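PDB 3E48: putative nucleoside-diphosphate-sugar epimerase from Staphylococcus aureus subsp. aureus, which is of unknown function but probably binds an NAD(P)-type dinucleotide cofactor and may act as a nucleoside-diphosphate-sugar epimerase. Local coordinates for residues His15-Ala20 / Asp40-Lys45; Arg49-Asp52 / Glu57-Val60. All coordinates share one frame; numbering follows the deposited sequence.

Interaction 1. Residues His15-Ala20 / Asp40-Lys45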
ATOM      1  N   HIS B  15       6.507 -18.168  19.032  1.00  5.55           N
ATOM      2  CA  HIS B  15       5.661 -19.292  18.630  1.00  8.02           C
ATOM      3  C   HIS B  15       6.292 -20.021  17.451  1.00 10.28           C
ATOM      4  O   HIS B  15       6.451 -21.243  17.471  1.00 10.91           O
ATOM      5  CB  HIS B  15       4.269 -18.798  18.216  1.00 10.05           C
ATOM      6  CG  HIS B  15       3.356 -18.527  19.368  1.00 10.80           C
ATOM      7  ND1 HIS B  15       2.674 -19.526  20.029  1.00 13.63           N
ATOM      8  CD2 HIS B  15       3.029 -17.372  19.994  1.00 12.41           C
ATOM      9  CE1 HIS B  15       1.966 -18.998  21.011  1.00 19.22           C
ATOM     10  NE2 HIS B  15       2.164 -17.692  21.012  1.00 15.98           N
ATOM     11  N   ILE B  16       6.653 -19.261  16.421  1.00  5.23           N
ATOM     12  CA  ILE B  16       7.255 -19.842  15.226  1.00  8.45           C
ATOM     13  C   ILE B  16       8.564 -20.567  15.517  1.00  9.54           C
ATOM     14  O   ILE B  16       8.798 -21.658  14.996  1.00  9.76           O
ATOM     15  CB  ILE B  16       7.512 -18.770  14.148  1.00  6.09           C
ATOM     16  CG1 ILE B  16       6.182 -18.118  13.743  1.00  6.06           C
ATOM     17  CG2 ILE B  16       8.179 -19.406  12.933  1.00  9.34           C
ATOM     18  CD1 ILE B  16       6.335 -16.965  12.757  1.00  9.73           C
ATOM     19  N   THR B  17       9.412 -19.967  16.347  1.00  9.01           N
ATOM     20  CA  THR B  17      10.694 -20.579  16.678  1.00  7.22           C
ATOM     21  C   THR B  17      10.525 -21.869  17.476  1.00  7.88           C
ATOM     22  O   THR B  17      11.178 -22.868  17.182  1.00  7.90           O
ATOM     23  CB  THR B  17      11.595 -19.620  17.478  1.00  6.95           C
ATOM     24  OG1 THR B  17      11.785 -18.405  16.741  1.00  7.99           O
ATOM     25  CG2 THR B  17      12.960 -20.269  17.729  1.00  9.17           C
ATOM     26  N   ASN B  18       9.664 -21.857  18.488  1.00  8.14           N
ATOM     27  CA  ASN B  18       9.460 -23.074  19.269  1.00  6.62           C
ATOM     28  C   ASN B  18       8.858 -24.175  18.403  1.00  8.93           C
ATOM     29  O   ASN B  18       9.204 -25.348  18.550  1.00 10.95           O
ATOM     30  CB  ASN B  18       8.568 -22.817  20.488  1.00  8.28           C
ATOM     31  CG  ASN B  18       9.281 -22.025  21.574  1.00 10.60           C
ATOM     32  OD1 ASN B  18      10.449 -22.283  21.880  1.00 12.83           O
ATOM     33  ND2 ASN B  18       8.583 -21.070  22.169  1.00 12.16           N
ATOM     34  N   GLN B  19       7.960 -23.805  17.498  1.00 10.21           N
ATOM     35  CA  GLN B  19       7.360 -24.802  16.625  1.00 11.59           C
ATOM     36  C   GLN B  19       8.402 -25.331  15.637  1.00 11.09           C
ATOM     37  O   GLN B  19       8.390 -26.510  15.296  1.00 10.42           O
ATOM     38  CB  GLN B  19       6.144 -24.218  15.886  1.00  9.42           C
ATOM     39  CG  GLN B  19       4.894 -24.092  16.762  1.00 11.98           C
ATOM     40  CD  GLN B  19       3.667 -23.602  15.996  1.00 10.32           C
ATOM     41  OE1 GLN B  19       3.520 -23.877  14.807  1.00 10.89           O
ATOM     42  NE2 GLN B  19       2.774 -22.888  16.688  1.00  8.35           N
ATOM     43  N   ALA B  20       9.319 -24.472  15.193  1.00  8.42           N
ATOM     44  CA  ALA B  20      10.353 -24.911  14.258  1.00  8.45           C
ATOM     45  C   ALA B  20      11.264 -25.908  14.973  1.00  9.49           C
ATOM     46  O   ALA B  20      11.725 -26.884  14.382  1.00 11.34           O
ATOM     47  CB  ALA B  20      11.162 -23.720  13.766  1.00  9.05           C
ATOM     48  N   ASP B  40      17.251 -19.828  26.888  1.00 14.70           N
ATOM     49  CA  ASP B  40      18.374 -20.743  27.020  1.00 14.59           C
ATOM     50  C   ASP B  40      18.144 -22.071  26.312  1.00 15.16           C
ATOM     51  O   ASP B  40      19.090 -22.689  25.830  1.00 24.44           O
ATOM     52  CB  ASP B  40      18.673 -20.987  28.497  1.00 18.59           C
ATOM     53  CG  ASP B  40      19.129 -19.731  29.207  1.00 32.73           C
ATOM     54  OD1 ASP B  40      20.205 -19.205  28.852  1.00 37.46           O
ATOM     55  OD2 ASP B  40      18.410 -19.266  30.117  1.00 42.19           O
ATOM     56  N   ASP B  41      16.889 -22.505  26.246  1.00 16.41           N
ATOM     57  CA  ASP B  41      16.563 -23.769  25.591  1.00 17.44           C
ATOM     58  C   ASP B  41      16.831 -23.727  24.090  1.00 17.60           C
ATOM     59  O   ASP B  41      17.005 -24.767  23.452  1.00 14.35           O
ATOM     60  CB  ASP B  41      15.097 -24.143  25.840  1.00 27.62           C
ATOM     61  CG  ASP B  41      14.811 -24.436  27.301  1.00 38.48           C
ATOM     62  OD1 ASP B  41      15.580 -25.207  27.918  1.00 39.07           O
ATOM     63  OD2 ASP B  41      13.811 -23.907  27.830  1.00 41.20           O
ATOM     64  N   TRP B  42      16.866 -22.523  23.529  1.00 13.64           N
ATOM     65  CA  TRP B  42      17.113 -22.359  22.101  1.00 13.89           C
ATOM     66  C   TRP B  42      18.579 -22.568  21.744  1.00 13.98           C
ATOM     67  O   TRP B  42      18.913 -22.778  20.579  1.00 10.02           O
ATOM     68  CB  TRP B  42      16.677 -20.967  21.643  1.00 13.76           C
ATOM     69  CG  TRP B  42      15.191 -20.753  21.644  1.00 12.18           C
ATOM     70  CD1 TRP B  42      14.237 -21.579  22.165  1.00  9.59           C
ATOM     71  CD2 TRP B  42      14.496 -19.618  21.118  1.00  9.35           C
ATOM     72  NE1 TRP B  42      12.987 -21.027  21.997  1.00 13.04           N
ATOM     73  CE2 TRP B  42      13.118 -19.823  21.357  1.00  9.72           C
ATOM     74  CE3 TRP B  42      14.903 -18.446  20.470  1.00  9.54           C
ATOM     75  CZ2 TRP B  42      12.146 -18.896  20.969  1.00 10.77           C
ATOM     76  CZ3 TRP B  42      13.936 -17.527  20.084  1.00  6.08           C
ATOM     77  CH2 TRP B  42      12.574 -17.757  20.337  1.00  7.84           C
ATOM     78  N   ARG B  43      19.453 -22.506  22.746  1.00 13.04           N
ATOM     79  CA  ARG B  43      20.879 -22.687  22.512  1.00 16.43           C
ATOM     80  C   ARG B  43      21.171 -24.076  21.949  1.00 10.63           C
ATOM     81  O   ARG B  43      20.751 -25.089  22.508  1.00 11.48           O
ATOM     82  CB  ARG B  43      21.659 -22.460  23.812  1.00 19.31           C
ATOM     83  CG  ARG B  43      21.455 -21.072  24.401  1.00 26.14           C
ATOM     84  CD  ARG B  43      21.864 -19.988  23.407  1.00 38.34           C
ATOM     85  NE  ARG B  43      21.362 -18.664  23.776  1.00 44.62           N
ATOM     86  CZ  ARG B  43      21.715 -18.000  24.872  1.00 46.82           C
ATOM     87  NH1 ARG B  43      22.581 -18.531  25.725  1.00 50.67           N
ATOM     88  NH2 ARG B  43      21.200 -16.801  25.116  1.00 47.28           N
ATOM     89  N   GLY B  44      21.882 -24.106  20.825  1.00 13.24           N
ATOM     90  CA  GLY B  44      22.217 -25.365  20.187  1.00 10.09           C
ATOM     91  C   GLY B  44      21.132 -25.871  19.253  1.00 12.61           C
ATOM     92  O   GLY B  44      21.318 -26.879  18.574  1.00 13.12           O
ATOM     93  N   LYS B  45      20.002 -25.171  19.203  1.00  7.84           N
ATOM     94  CA  LYS B  45      18.892 -25.586  18.345  1.00  8.61           C
ATOM     95  C   LYS B  45      18.697 -24.654  17.150  1.00 11.62           C
ATOM     96  O   LYS B  45      18.205 -25.069  16.103  1.00 10.38           O
ATOM     97  CB  LYS B  45      17.613 -25.683  19.180  1.00 13.32           C
ATOM     98  CG  LYS B  45      17.715 -26.756  20.261  1.00 21.63           C
ATOM     99  CD  LYS B  45      16.497 -26.795  21.153  1.00 28.71           C
ATOM    100  CE  LYS B  45      16.682 -27.826  22.259  1.00 21.89           C
ATOM    101  NZ  LYS B  45      17.910 -27.537  23.055  1.00 21.41           N
TER
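Asn-18 and Trp-42 are the closest backbone approach, CA to CA 8.2 Å, where helix 11-22 passes the short 3-10 turn of residues 40-42 that lies between strands 28-32 and 47-50. That gap is filled by the indole of Trp-42, which crosses the side chains of Thr-17 and Asn-18 at about a right angle. Thr-17 sits over one face: its CG2 stands 3.4 Å from the centroid of the six-membered ring and only 5° off the normal, a CH-pi contact, while its CB lies 3.6 Å from CH2 of Trp-42. The methyl comes to the ring because CG2 is anti to the backbone N of Thr-17, which leaves OG1 beside that N; the hydroxyl is hydrogen-bonded to the carbonyl of Gly-13, one turn back in the helix. Asn-18 works at the indole's edge instead. Its OD1 takes the N-H of Trp-42 NE1 at 2.8 Å, a somewhat bent bond (150° at the hydrogen), with the amide plane turned 74° from the ring. Toward the sheet, Trp-42 also touches Ile-30 of strand 28-32, and Thr-17 touches Leu-5 of strand 3-6. One helix turn thus gives the tryptophan both an apolar lid and an acceptor for its indole N-H, which should together restrict the rotation of the ring.

Interaction 2. Residues Arg49-Asp52 / Glu57-Val60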
ATOM      1  N   ARG B  49      21.867 -14.523  15.404  1.00  6.96           N
ATOM      2  CA  ARG B  49      22.594 -13.384  14.859  1.00  5.99           C
ATOM      3  C   ARG B  49      21.900 -12.121  15.355  1.00  8.58           C
ATOM      4  O   ARG B  49      20.686 -12.114  15.558  1.00  8.94           O
ATOM      5  CB  ARG B  49      22.589 -13.422  13.328  1.00  5.60           C
ATOM      6  CG  ARG B  49      23.408 -14.569  12.753  1.00  6.22           C
ATOM      7  CD  ARG B  49      23.415 -14.560  11.237  1.00  9.20           C
ATOM      8  NE  ARG B  49      24.331 -15.569  10.709  1.00 11.43           N
ATOM      9  CZ  ARG B  49      24.493 -15.832   9.418  1.00 11.01           C
ATOM     10  NH1 ARG B  49      23.795 -15.162   8.510  1.00  9.72           N
ATOM     11  NH2 ARG B  49      25.356 -16.765   9.036  1.00 10.69           N
ATOM     12  N   GLN B  50      22.677 -11.064  15.573  1.00  9.42           N
ATOM     13  CA  GLN B  50      22.122  -9.800  16.044  1.00  8.21           C
ATOM     14  C   GLN B  50      21.741  -8.982  14.819  1.00  9.00           C
ATOM     15  O   GLN B  50      22.485  -8.940  13.838  1.00 11.16           O
ATOM     16  CB  GLN B  50      23.149  -9.043  16.896  1.00 15.86           C
ATOM     17  CG  GLN B  50      22.540  -7.898  17.707  1.00 14.52           C
ATOM     18  CD  GLN B  50      23.467  -7.387  18.800  1.00 29.79           C
ATOM     19  OE1 GLN B  50      24.008  -8.168  19.585  1.00 36.91           O
ATOM     20  NE2 GLN B  50      23.636  -6.071  18.869  1.00 31.93           N
ATOM     21  N   LEU B  51      20.586  -8.329  14.884  1.00  8.98           N
ATOM     22  CA  LEU B  51      20.088  -7.540  13.769  1.00 10.43           C
ATOM     23  C   LEU B  51      19.306  -6.309  14.227  1.00 10.19           C
ATOM     24  O   LEU B  51      18.632  -6.333  15.257  1.00 17.38           O
ATOM     25  CB  LEU B  51      19.189  -8.427  12.900  1.00 15.21           C
ATOM     26  CG  LEU B  51      18.290  -7.780  11.847  1.00 26.41           C
ATOM     27  CD1 LEU B  51      19.137  -7.126  10.772  1.00 24.73           C
ATOM     28  CD2 LEU B  51      17.386  -8.846  11.241  1.00 30.73           C
ATOM     29  N   ASP B  52      19.424  -5.234  13.457  1.00  7.94           N
ATOM     30  CA  ASP B  52      18.716  -3.981  13.719  1.00  7.96           C
ATOM     31  C   ASP B  52      18.008  -3.654  12.408  1.00  6.12           C
ATOM     32  O   ASP B  52      18.656  -3.316  11.418  1.00  7.95           O
ATOM     33  CB  ASP B  52      19.716  -2.873  14.076  1.00 14.08           C
ATOM     34  CG  ASP B  52      19.066  -1.498  14.202  1.00 18.66           C
ATOM     35  OD1 ASP B  52      19.808  -0.522  14.438  1.00 16.23           O
ATOM     36  OD2 ASP B  52      17.828  -1.383  14.064  1.00 12.56           O
ATOM     37  N   GLU B  57      23.183  -2.016   6.905  1.00 11.69           N
ATOM     38  CA  GLU B  57      24.308  -2.933   6.948  1.00 10.13           C
ATOM     39  C   GLU B  57      24.125  -4.068   7.947  1.00  8.91           C
ATOM     40  O   GLU B  57      24.678  -5.157   7.769  1.00  9.57           O
ATOM     41  CB  GLU B  57      25.602  -2.164   7.217  1.00 11.61           C
ATOM     42  CG  GLU B  57      25.997  -1.307   6.027  1.00 21.28           C
ATOM     43  CD  GLU B  57      26.113  -2.127   4.749  1.00 27.45           C
ATOM     44  OE1 GLU B  57      25.691  -1.636   3.675  1.00 25.86           O
ATOM     45  OE2 GLU B  57      26.630  -3.266   4.817  1.00 21.33           O
ATOM     46  N   SER B  58      23.343  -3.821   8.993  1.00  7.84           N
ATOM     47  CA  SER B  58      23.075  -4.852   9.985  1.00  6.64           C
ATOM     48  C   SER B  58      22.247  -5.941   9.293  1.00  8.29           C
ATOM     49  O   SER B  58      22.484  -7.135   9.494  1.00  8.64           O
ATOM     50  CB  SER B  58      22.298  -4.273  11.174  1.00 10.67           C
ATOM     51  OG  SER B  58      22.024  -5.272  12.140  1.00 17.85           O
HETATM   52  N   MSE B  59      21.284  -5.529   8.470  1.00  6.23           N
HETATM   53  CA  MSE B  59      20.450  -6.492   7.746  1.00  5.71           C
HETATM   54  C   MSE B  59      21.284  -7.231   6.702  1.00  5.94           C
HETATM   55  O   MSE B  59      21.172  -8.448   6.551  1.00  6.96           O
HETATM   56  CB  MSE B  59      19.262  -5.784   7.073  1.00 12.22           C
HETATM   57  CG  MSE B  59      18.080  -5.500   8.003  1.00 31.76           C
HETATM   58 SE   MSE B  59      16.633  -6.836   7.910  1.00 36.65          SE
HETATM   59  CE  MSE B  59      15.207  -5.664   7.321  1.00 37.68           C
ATOM     60  N   VAL B  60      22.120  -6.497   5.974  1.00  7.02           N
ATOM     61  CA  VAL B  60      22.982  -7.113   4.969  1.00  7.92           C
ATOM     62  C   VAL B  60      23.852  -8.198   5.603  1.00  5.98           C
ATOM     63  O   VAL B  60      23.941  -9.320   5.091  1.00  7.97           O
ATOM     64  CB  VAL B  60      23.913  -6.072   4.302  1.00 11.58           C
ATOM     65  CG1 VAL B  60      24.932  -6.775   3.418  1.00 10.36           C
ATOM     66  CG2 VAL B  60      23.091  -5.097   3.480  1.00 13.35           C
TER
HETATM   67  O   HOH W   1      23.904  -8.291  11.654  1.00 11.53           O
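Two side chains of this contact extend anti to their own backbone N: Ser-58 (chi1 180°) from helix 56-63 and Leu-51 (chi1 166°) from just beyond strand 47-50. The first torsion carries OG of Ser-58 across to the chain leaving the strand, where it accepts the N-H of Asp-52 at 2.9 Å; the bond is bent, 141° at the hydrogen. The same OG lies 3.4 Å from CA of Leu-51, so the hydroxyl nestles against the backbone. Alongside, CD1 of Leu-51 presses onto the start of the selenomethionine at position 59, 3.4 Å from its CG and equally near its CA, which is tight for carbons. The Met-59 chain then bends at chi2 and chi3, and its SE lies 3.8 Å from CD1 of Leu-51. Beyond, this side chain packs on Leu-89 and Ala-92 of helix 84-96, while Leu-51 reaches Thr-6. A water adds a second polar link, donating to the carbonyl O of Gln-50 at 2.7 Å and to that of Ser-58. Asp-52 turns its OD2 to the N-H of Phe-54 in the connecting loop. A parallel strand leading through a short loop into a helix packed back against its C-terminal end is the strand-to-helix half of a beta-alpha-beta unit, consistent with the Rossmann-type NAD(P)H-binding fold of this family.

Overall arrangement
Interactions 1 and 2 follow one another along the chain, the first closing at residue 45 and the second opening at 49, yet their centres lie about 20 Å apart. Strand 47-50, the parallel neighbour of 28-32, is the bridge: the 40-45 loop leads into it and residues 49-52 run out of its end. Interaction 1 ties that incoming loop to helix 11-22 on one side of the main sheet; interaction 2 ties the outgoing chain to helix 56-63 on the other. All four segments belong to the NAD(P)H-binding region, and the two contacts join the chain at either end of strand 47-50 to helices on opposite sides of the sheet, whose strands run 47-50, 28-32, 3-6 here, all parallel.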